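Long-range contacts in arylsulfatase (Pseudoalteromonas sp. MB47, PDB 7AJ0), which probably hydrolyses sulfate esters of the algal polysaccharide fucoidan, acting as an exo-sulfatase of the alkaline phosphatase clan and assembling as a hexamer: residues A[377-382]-A[401-406]; A[276-281]-A[295-300]; A[443-448]-A[455-460]. One frame throughout, in Å; residues are numbered along the deposited sequence.

Interaction 1 of 3, residues A[377-382]-A[401-406]; sequences LTDIYM and DGIDQT
Thr-378, in the first turn of helix 377-387, opens the contact by setting OG1 3.3 Å from CA of Gly-402. Gly-402 packs its CA directly against this turn, with a CA-H...O contact to O of Thr-378. One residue on, Asp-379 does the polar work. With CG beside the backbone N (chi1 -64°), its carboxylate swings out from the helix to the loop: OD1 accepts the backbone N-H of Ile-403 at 2.8 Å, on its anti side and somewhat out of plane. OD2 accepts a longer bond from NE2 of Gln-405, 3.3 Å, straight but arriving from above the carboxylate, whose plane stands 75° from that of the amide; the stronger polar partner of Gln-405 is Arg-417. Asp-379 itself is held more firmly by Arg-418, in salt bridge with OD1, while the backbone N of Asp-376 holds OD2. Replacing Asp-379 by an alanine is likely to cost Arg-418 its carboxylate counter-charge and the N-H of Ile-403 its acceptor across the contact. Met-382 closes the turn; its chain, bent at chi2 and chi3, brings CE to 3.5 Å from the carbonyl oxygen of Gly-402, and CG lies alongside the backbone N of Asp-404. There the loop prepares the next helix: OD1 of Asp-404 accepts from both N and OG1 of Thr-406. A buried loop is thus bound to the first turn of helix 377-387 and ends in an Asx turn, with Gln-405 at the N-cap of helix 406-409.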
loop_
_atom_site.group_PDB
_atom_site.type_symbol
_atom_site.label_atom_id
_atom_site.label_comp_id
_atom_site.label_asym_id
_atom_site.label_seq_id
_atom_site.Cartn_x
_atom_site.Cartn_y
_atom_site.Cartn_z
ATOM N N LEU A 377 9.467 -10.160 -32.683
ATOM C CA LEU A 377 10.854 -10.437 -33.047
ATOM C C LEU A 377 10.964 -11.692 -33.906
ATOM O O LEU A 377 11.830 -11.768 -34.786
ATOM C CB LEU A 377 11.721 -10.592 -31.799
ATOM C CG LEU A 377 12.204 -9.320 -31.101
ATOM C CD1 LEU A 377 13.024 -9.692 -29.870
ATOM C CD2 LEU A 377 13.012 -8.437 -32.036
ATOM N N THR A 378 10.113 -12.691 -33.663
ATOM C CA THR A 378 10.114 -13.869 -34.518
ATOM C C THR A 378 9.686 -13.535 -35.943
ATOM O O THR A 378 10.000 -14.295 -36.865
ATOM C CB THR A 378 9.195 -14.951 -33.951
ATOM O OG1 THR A 378 7.862 -14.436 -33.828
ATOM C CG2 THR A 378 9.687 -15.416 -32.590
ATOM N N ASP A 379 8.978 -12.420 -36.140
ATOM C CA ASP A 379 8.576 -12.028 -37.485
ATOM C C ASP A 379 9.763 -11.521 -38.298
ATOM O O ASP A 379 9.768 -11.645 -39.527
ATOM C CB ASP A 379 7.482 -10.961 -37.420
ATOM C CG ASP A 379 6.202 -11.476 -36.784
ATOM O OD1 ASP A 379 6.044 -12.711 -36.677
ATOM O OD2 ASP A 379 5.350 -10.645 -36.400
ATOM N N ILE A 380 10.768 -10.941 -37.638
ATOM C CA ILE A 380 11.987 -10.562 -38.345
ATOM C C ILE A 380 12.682 -11.805 -38.885
ATOM O O ILE A 380 13.148 -11.833 -40.031
ATOM C CB ILE A 380 12.917 -9.755 -37.420
ATOM C CG1 ILE A 380 12.223 -8.472 -36.957
ATOM C CG2 ILE A 380 14.223 -9.432 -38.137
ATOM C CD1 ILE A 380 12.922 -7.771 -35.804
ATOM N N TYR A 381 12.760 -12.852 -38.062
ATOM C CA TYR A 381 13.333 -14.119 -38.501
ATOM C C TYR A 381 12.594 -14.660 -39.716
ATOM O O TYR A 381 13.209 -14.971 -40.743
ATOM C CB TYR A 381 13.287 -15.111 -37.335
ATOM C CG TYR A 381 13.593 -16.549 -37.675
ATOM C CD1 TYR A 381 12.616 -17.382 -38.203
ATOM C CD2 TYR A 381 14.848 -17.087 -37.430
ATOM C CE1 TYR A 381 12.885 -18.697 -38.499
ATOM C CE2 TYR A 381 15.127 -18.403 -37.724
ATOM C CZ TYR A 381 14.143 -19.203 -38.257
ATOM O OH TYR A 381 14.416 -20.518 -38.555
ATOM N N MET A 382 11.268 -14.769 -39.622
ATOM C CA MET A 382 10.497 -15.365 -40.708
ATOM C C MET A 382 10.482 -14.470 -41.940
ATOM O O MET A 382 10.459 -14.971 -43.069
ATOM C CB MET A 382 9.071 -15.648 -40.238
ATOM C CG MET A 382 8.373 -16.754 -41.013
ATOM S SD MET A 382 9.222 -18.342 -40.881
ATOM C CE MET A 382 8.947 -18.757 -39.161
ATOM N N ASP A 401 6.665 -19.846 -34.467
ATOM C CA ASP A 401 5.774 -18.764 -34.079
ATOM C C ASP A 401 5.895 -17.539 -34.971
ATOM O O ASP A 401 4.973 -16.716 -34.998
ATOM C CB ASP A 401 6.059 -18.367 -32.628
ATOM C CG ASP A 401 5.880 -19.522 -31.664
ATOM O OD1 ASP A 401 4.723 -19.917 -31.413
ATOM O OD2 ASP A 401 6.898 -20.049 -31.169
ATOM N N GLY A 402 6.997 -17.405 -35.703
ATOM C CA GLY A 402 7.185 -16.236 -36.533
ATOM C C GLY A 402 6.279 -16.243 -37.748
ATOM O O GLY A 402 5.901 -17.292 -38.271
ATOM N N ILE A 403 5.927 -15.041 -38.197
ATOM C CA ILE A 403 5.083 -14.840 -39.367
ATOM C C ILE A 403 5.830 -13.951 -40.349
ATOM O O ILE A 403 6.411 -12.933 -39.954
ATOM C CB ILE A 403 3.727 -14.212 -38.989
ATOM C CG1 ILE A 403 2.960 -15.139 -38.045
ATOM C CG2 ILE A 403 2.922 -13.910 -40.243
ATOM C CD1 ILE A 403 1.801 -14.468 -37.334
ATOM N N ASP A 404 5.820 -14.337 -41.622
ATOM C CA ASP A 404 6.395 -13.502 -42.669
ATOM C C ASP A 404 5.601 -12.206 -42.786
ATOM O O ASP A 404 4.393 -12.232 -43.031
ATOM C CB ASP A 404 6.390 -14.258 -43.996
ATOM C CG ASP A 404 6.877 -13.409 -45.156
ATOM O OD1 ASP A 404 7.593 -12.416 -44.912
ATOM O OD2 ASP A 404 6.535 -13.732 -46.314
ATOM N N GLN A 405 6.282 -11.073 -42.606
ATOM C CA GLN A 405 5.644 -9.762 -42.635
ATOM C C GLN A 405 6.082 -8.926 -43.833
ATOM O O GLN A 405 5.912 -7.703 -43.827
ATOM C CB GLN A 405 5.939 -9.005 -41.337
ATOM C CG GLN A 405 5.344 -9.633 -40.086
ATOM C CD GLN A 405 3.866 -9.335 -39.926
ATOM O OE1 GLN A 405 3.177 -9.014 -40.893
ATOM N NE2 GLN A 405 3.372 -9.430 -38.697
ATOM N N THR A 406 6.646 -9.559 -44.864
ATOM C CA THR A 406 7.101 -8.804 -46.027
ATOM C C THR A 406 5.959 -8.009 -46.651
ATOM O O THR A 406 6.146 -6.857 -47.061
ATOM C CB THR A 406 7.725 -9.750 -47.053
ATOM O OG1 THR A 406 8.908 -10.342 -46.498
ATOM C CG2 THR A 406 8.085 -9.004 -48.326
#

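Interaction 2 of 3, residues A[276-281]-A[295-300]; sequences YPAPKY and MVEVDD
Glu-297, on helix 290-311, reaches across to the loop 276-281 and takes the backbone N-H of Ala-278 on OE1, at 2.9 Å and 167°. OE1 uses its syn lone pair and the bond is nearly straight. CG lies anti to the backbone N (chi1 176°) and the chain beyond it is extended, which carries the acid from the helix surface to the loop backbone. The other oxygen, OE2, is satisfied from a third element: NE2 of Gln-242, on helix 240-258, donates to it. Both oxygens of this buried carboxylate therefore have a donor, one from the loop and one from a neighbouring helix. The same OE1 also lies 3.5 Å from CB of Pro-277 and 3.1 Å from CD2 of Tyr-281.

Tyr-281 ends the short 3-10 segment 279-281, whose turn is closed by its own N-H bonding to the carbonyl oxygen of Ala-278 at 2.8 Å. Its ring lies over the stem of the glutamate: CB of Glu-297 stands 3.9 Å from the ring centroid, 19° off the normal, a CH-pi contact toward the rim. CB of Lys-280 approaches the opposite face, and CG1 of Val-296 meets CD1 from an oblique direction. At the ring edge sits OD2 of Asp-300, 3.3 Å from OH of Tyr-281; any bond there is weak and not settled.

The chemistry implies a division of labour. Glu-297 binds the loop backbone through a carboxylate-to-amide bond, and the tyrosine ring packs on its aliphatic stem. The polar link across the contact thus rests mainly on this buried carboxylate, its two oxygens satisfied by the Ala-278 amide and by Gln-242, whereas Tyr-281 and Asp-300 add at most a weak bond.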
loop_
_atom_site.group_PDB
_atom_site.type_symbol
_atom_site.label_atom_id
_atom_site.label_comp_id
_atom_site.label_asym_id
_atom_site.label_seq_id
_atom_site.Cartn_x
_atom_site.Cartn_y
_atom_site.Cartn_z
ATOM N N TYR A 276 29.627 1.966 -20.193
ATOM C CA TYR A 276 30.898 2.687 -20.249
ATOM C C TYR A 276 31.136 3.118 -21.689
ATOM O O TYR A 276 31.749 2.385 -22.478
ATOM C CB TYR A 276 32.041 1.830 -19.715
ATOM C CG TYR A 276 32.098 1.821 -18.209
ATOM C CD1 TYR A 276 32.806 2.795 -17.522
ATOM C CD2 TYR A 276 31.428 0.855 -17.475
ATOM C CE1 TYR A 276 32.854 2.801 -16.146
ATOM C CE2 TYR A 276 31.470 0.853 -16.096
ATOM C CZ TYR A 276 32.184 1.829 -15.437
ATOM O OH TYR A 276 32.230 1.833 -14.064
ATOM N N PRO A 277 30.655 4.299 -22.071
ATOM C CA PRO A 277 30.865 4.771 -23.443
ATOM C C PRO A 277 32.331 5.066 -23.717
ATOM O O PRO A 277 33.156 5.184 -22.809
ATOM C CB PRO A 277 30.023 6.053 -23.520
ATOM C CG PRO A 277 29.079 5.978 -22.365
ATOM C CD PRO A 277 29.804 5.220 -21.294
ATOM N N ALA A 278 32.648 5.191 -25.002
ATOM C CA ALA A 278 34.000 5.560 -25.387
ATOM C C ALA A 278 34.335 6.941 -24.827
ATOM O O ALA A 278 33.445 7.781 -24.656
ATOM C CB ALA A 278 34.145 5.555 -26.906
ATOM N N PRO A 279 35.611 7.197 -24.517
ATOM C CA PRO A 279 35.987 8.522 -23.987
ATOM C C PRO A 279 35.470 9.692 -24.806
ATOM O O PRO A 279 35.118 10.732 -24.236
ATOM C CB PRO A 279 37.523 8.464 -23.990
ATOM C CG PRO A 279 37.835 7.015 -23.797
ATOM C CD PRO A 279 36.747 6.253 -24.519
ATOM N N LYS A 280 35.423 9.550 -26.132
ATOM C CA LYS A 280 34.857 10.592 -26.981
ATOM C C LYS A 280 33.510 11.084 -26.469
ATOM O O LYS A 280 33.187 12.272 -26.587
ATOM C CB LYS A 280 34.690 10.060 -28.408
ATOM C CG LYS A 280 35.922 10.134 -29.280
ATOM C CD LYS A 280 35.912 9.054 -30.367
ATOM C CE LYS A 280 34.528 8.835 -30.974
ATOM N NZ LYS A 280 34.563 7.835 -32.087
ATOM N N TYR A 281 32.702 10.185 -25.908
ATOM C CA TYR A 281 31.304 10.468 -25.620
ATOM C C TYR A 281 31.039 10.837 -24.168
ATOM O O TYR A 281 29.873 10.977 -23.783
ATOM C CB TYR A 281 30.443 9.262 -26.007
ATOM C CG TYR A 281 30.486 8.952 -27.481
ATOM C CD1 TYR A 281 29.866 9.786 -28.399
ATOM C CD2 TYR A 281 31.147 7.828 -27.957
ATOM C CE1 TYR A 281 29.903 9.512 -29.748
ATOM C CE2 TYR A 281 31.190 7.546 -29.304
ATOM C CZ TYR A 281 30.566 8.392 -30.195
ATOM O OH TYR A 281 30.604 8.114 -31.538
ATOM N N MET A 295 23.678 6.223 -25.334
ATOM C CA MET A 295 22.645 6.339 -26.358
ATOM C C MET A 295 23.133 7.191 -27.524
ATOM O O MET A 295 22.808 6.912 -28.683
ATOM C CB MET A 295 21.371 6.920 -25.742
ATOM C CG MET A 295 20.103 6.643 -26.543
ATOM S SD MET A 295 19.887 4.895 -26.940
ATOM C CE MET A 295 19.201 5.002 -28.591
ATOM N N VAL A 296 23.924 8.227 -27.240
ATOM C CA VAL A 296 24.497 9.034 -28.312
ATOM C C VAL A 296 25.501 8.217 -29.116
ATOM O O VAL A 296 25.580 8.338 -30.344
ATOM C CB VAL A 296 25.134 10.311 -27.734
ATOM C CG1 VAL A 296 25.905 11.061 -28.802
ATOM C CG2 VAL A 296 24.060 11.207 -27.124
ATOM N N GLU A 297 26.282 7.369 -28.441
ATOM C CA GLU A 297 27.222 6.509 -29.152
ATOM C C GLU A 297 26.490 5.535 -30.068
ATOM O O GLU A 297 26.886 5.340 -31.222
ATOM C CB GLU A 297 28.105 5.754 -28.155
ATOM C CG GLU A 297 29.057 4.748 -28.798
ATOM C CD GLU A 297 30.249 4.406 -27.912
ATOM O OE1 GLU A 297 30.381 5.010 -26.826
ATOM O OE2 GLU A 297 31.056 3.532 -28.301
ATOM N N VAL A 298 25.416 4.914 -29.574
ATOM C CA VAL A 298 24.653 3.982 -30.399
ATOM C C VAL A 298 24.098 4.687 -31.629
ATOM O O VAL A 298 24.074 4.124 -32.730
ATOM C CB VAL A 298 23.527 3.333 -29.571
ATOM C CG1 VAL A 298 22.514 2.662 -30.485
ATOM C CG2 VAL A 298 24.107 2.336 -28.581
ATOM N N ASP A 299 23.636 5.927 -31.463
ATOM C CA ASP A 299 23.066 6.655 -32.589
ATOM C C ASP A 299 24.134 7.010 -33.617
ATOM O O ASP A 299 23.871 6.989 -34.825
ATOM C CB ASP A 299 22.361 7.918 -32.094
ATOM C CG ASP A 299 21.761 8.731 -33.227
ATOM O OD1 ASP A 299 20.734 8.295 -33.788
ATOM O OD2 ASP A 299 22.321 9.801 -33.558
ATOM N N ASP A 300 25.342 7.345 -33.158
ATOM C CA ASP A 300 26.420 7.656 -34.092
ATOM C C ASP A 300 26.847 6.417 -34.868
ATOM O O ASP A 300 27.078 6.486 -36.081
ATOM C CB ASP A 300 27.614 8.252 -33.345
ATOM C CG ASP A 300 27.418 9.718 -33.004
ATOM O OD1 ASP A 300 26.382 10.294 -33.399
ATOM O OD2 ASP A 300 28.305 10.295 -32.342
#

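Interaction 3 of 3, residues A[443-448]-A[455-460]; sequences VFNTAV and ASFLLD
An antiparallel beta hairpin joins strands 442-446 and 456-460, a two-stranded sheet of its own within the chain and at an interface between subunits; the centre of the contact lies about 24 Å from the centre of the chain. The segments 443-446 and 456-460 run at 152° to one another, and their register alternates between hydrogen-bonded and non-hydrogen-bonded pairs. Val-443 with Leu-459 and Asn-445 with Phe-457 are the hydrogen-bonded pairs, each closed by two backbone bonds; the one from N of Phe-457 to O of Asn-445 measures 2.8 Å. N of Ala-447 donates to O of Ala-455 at 2.8 Å, extending the backbone bonding past the last bridge.

One face carries Val-443, Asn-445, Phe-457 and Leu-459, and here CD1 of Leu-459 touches CB of Asn-445 at 3.7 Å. Trp-466 of a neighbouring subunit meets the ring of Phe-457, and Phe-457 of another subunit packs on Val-443, Asn-445 and Leu-459. Backbone bonds from Leu-458 and Asp-460 to two other subunits are added to these, so the hairpin takes part in subunit contacts of the hexamer.

The other face carries Phe-444, Leu-458, Thr-446 and Ser-456, with Thr-463 of a neighbouring subunit packing on Phe-444. OG1 of Thr-446 donates to OG of Ser-456 at 3.1 Å across a non-hydrogen-bonded pair, while the main partner of that serine hydroxyl is the carbonyl oxygen of Asn-452, in the turn. Leu-458 has CG anti to its backbone N (chi1 -169°) and a bent chi2, which turns one methyl over the neighbouring ring: CD1 sits 3.6 Å from the centroid of Phe-444, only 9° off the ring normal.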
loop_
_atom_site.group_PDB
_atom_site.type_symbol
_atom_site.label_atom_id
_atom_site.label_comp_id
_atom_site.label_asym_id
_atom_site.label_seq_id
_atom_site.Cartn_x
_atom_site.Cartn_y
_atom_site.Cartn_z
ATOM N N VAL A 443 0.061 -11.930 -13.599
ATOM C CA VAL A 443 0.412 -10.523 -13.457
ATOM C C VAL A 443 1.656 -10.394 -12.591
ATOM O O VAL A 443 1.734 -10.993 -11.513
ATOM C CB VAL A 443 -0.756 -9.719 -12.852
ATOM C CG1 VAL A 443 -0.278 -8.375 -12.324
ATOM C CG2 VAL A 443 -1.850 -9.535 -13.891
ATOM N N PHE A 444 2.619 -9.605 -13.064
ATOM C CA PHE A 444 3.779 -9.251 -12.260
ATOM C C PHE A 444 3.414 -8.111 -11.314
ATOM O O PHE A 444 2.846 -7.099 -11.738
ATOM C CB PHE A 444 4.947 -8.836 -13.150
ATOM C CG PHE A 444 5.575 -9.974 -13.900
ATOM C CD1 PHE A 444 5.067 -10.383 -15.120
ATOM C CD2 PHE A 444 6.683 -10.628 -13.389
ATOM C CE1 PHE A 444 5.648 -11.425 -15.814
ATOM C CE2 PHE A 444 7.269 -11.671 -14.080
ATOM C CZ PHE A 444 6.750 -12.069 -15.293
ATOM N N ASN A 445 3.738 -8.275 -10.037
ATOM C CA ASN A 445 3.450 -7.277 -9.014
ATOM C C ASN A 445 4.763 -6.913 -8.336
ATOM O O ASN A 445 5.460 -7.791 -7.818
ATOM C CB ASN A 445 2.428 -7.810 -8.009
ATOM C CG ASN A 445 1.708 -6.701 -7.273
ATOM O OD1 ASN A 445 0.994 -5.899 -7.876
ATOM N ND2 ASN A 445 1.883 -6.658 -5.959
ATOM N N THR A 446 5.099 -5.627 -8.346
ATOM C CA THR A 446 6.414 -5.156 -7.936
ATOM C C THR A 446 6.347 -4.526 -6.551
ATOM O O THR A 446 5.529 -3.632 -6.309
ATOM C CB THR A 446 6.959 -4.147 -8.951
ATOM O OG1 THR A 446 6.891 -4.709 -10.268
ATOM C CG2 THR A 446 8.401 -3.785 -8.625
ATOM N N ALA A 447 7.223 -4.983 -5.656
ATOM C CA ALA A 447 7.192 -4.566 -4.260
ATOM C C ALA A 447 8.025 -3.323 -3.981
ATOM O O ALA A 447 7.728 -2.593 -3.028
ATOM C CB ALA A 447 7.680 -5.709 -3.362
ATOM N N VAL A 448 9.060 -3.066 -4.774
ATOM C CA VAL A 448 9.929 -1.907 -4.609
ATOM C C VAL A 448 9.914 -1.130 -5.918
ATOM O O VAL A 448 10.036 -1.736 -6.984
ATOM C CB VAL A 448 11.372 -2.301 -4.241
ATOM C CG1 VAL A 448 12.210 -1.061 -3.972
ATOM C CG2 VAL A 448 11.392 -3.231 -3.035
ATOM N N ALA A 455 12.469 -7.676 -7.350
ATOM C CA ALA A 455 11.590 -7.572 -6.190
ATOM C C ALA A 455 10.131 -7.664 -6.628
ATOM O O ALA A 455 9.298 -6.824 -6.283
ATOM C CB ALA A 455 11.858 -6.276 -5.422
ATOM N N SER A 456 9.802 -8.708 -7.386
ATOM C CA SER A 456 8.467 -8.873 -7.936
ATOM C C SER A 456 7.910 -10.248 -7.604
ATOM O O SER A 456 8.640 -11.173 -7.240
ATOM C CB SER A 456 8.463 -8.680 -9.463
ATOM O OG SER A 456 8.524 -7.308 -9.802
ATOM N N PHE A 457 6.587 -10.356 -7.725
ATOM C CA PHE A 457 5.872 -11.617 -7.662
ATOM C C PHE A 457 5.199 -11.875 -9.006
ATOM O O PHE A 457 4.918 -10.945 -9.768
ATOM C CB PHE A 457 4.794 -11.618 -6.571
ATOM C CG PHE A 457 5.226 -11.000 -5.278
ATOM C CD1 PHE A 457 6.022 -11.703 -4.389
ATOM C CD2 PHE A 457 4.811 -9.726 -4.932
ATOM C CE1 PHE A 457 6.412 -11.137 -3.188
ATOM C CE2 PHE A 457 5.195 -9.156 -3.732
ATOM C CZ PHE A 457 5.996 -9.865 -2.859
ATOM N N LEU A 458 4.928 -13.144 -9.288
ATOM C CA LEU A 458 4.084 -13.540 -10.414
ATOM C C LEU A 458 2.831 -14.175 -9.820
ATOM O O LEU A 458 2.894 -15.267 -9.242
ATOM C CB LEU A 458 4.805 -14.496 -11.355
ATOM C CG LEU A 458 4.083 -14.750 -12.681
ATOM C CD1 LEU A 458 3.825 -13.446 -13.422
ATOM C CD2 LEU A 458 4.878 -15.702 -13.560
ATOM N N LEU A 459 1.700 -13.492 -9.962
ATOM C CA LEU A 459 0.482 -13.827 -9.245
ATOM C C LEU A 459 -0.596 -14.297 -10.207
ATOM O O LEU A 459 -0.701 -13.800 -11.332
ATOM C CB LEU A 459 -0.019 -12.616 -8.452
ATOM C CG LEU A 459 1.033 -11.985 -7.539
ATOM C CD1 LEU A 459 0.480 -10.774 -6.812
ATOM C CD2 LEU A 459 1.554 -13.014 -6.547
ATOM N N ASP A 460 -1.388 -15.264 -9.755
ATOM C CA ASP A 460 -2.548 -15.707 -10.514
ATOM C C ASP A 460 -3.661 -14.673 -10.409
ATOM O O ASP A 460 -3.853 -14.048 -9.362
ATOM C CB ASP A 460 -3.040 -17.057 -9.999
ATOM C CG ASP A 460 -2.071 -18.181 -10.296
ATOM O OD1 ASP A 460 -1.378 -18.109 -11.335
ATOM O OD2 ASP A 460 -2.004 -19.137 -9.493
#

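The three contacts come in series along the chain: interaction 2, then interaction 1, then interaction 3. Interactions 1 and 2 have centres about 31 Å apart, on opposite sides of the chain's centre; each fastens a loop to a helix, 377-387 in one and 290-311 in the other. Interaction 3 lies about 31 Å from the first and 34 Å from the second between centres, in a separate two-stranded sheet. None touches another. The first two join elements within one subunit: no other chain touches interaction 1, and in interaction 2 another subunit reaches just one residue, Tyr-276. The hairpin 443-446 with 456-460, by contrast, meets neighbouring subunits in the six-chain assembly.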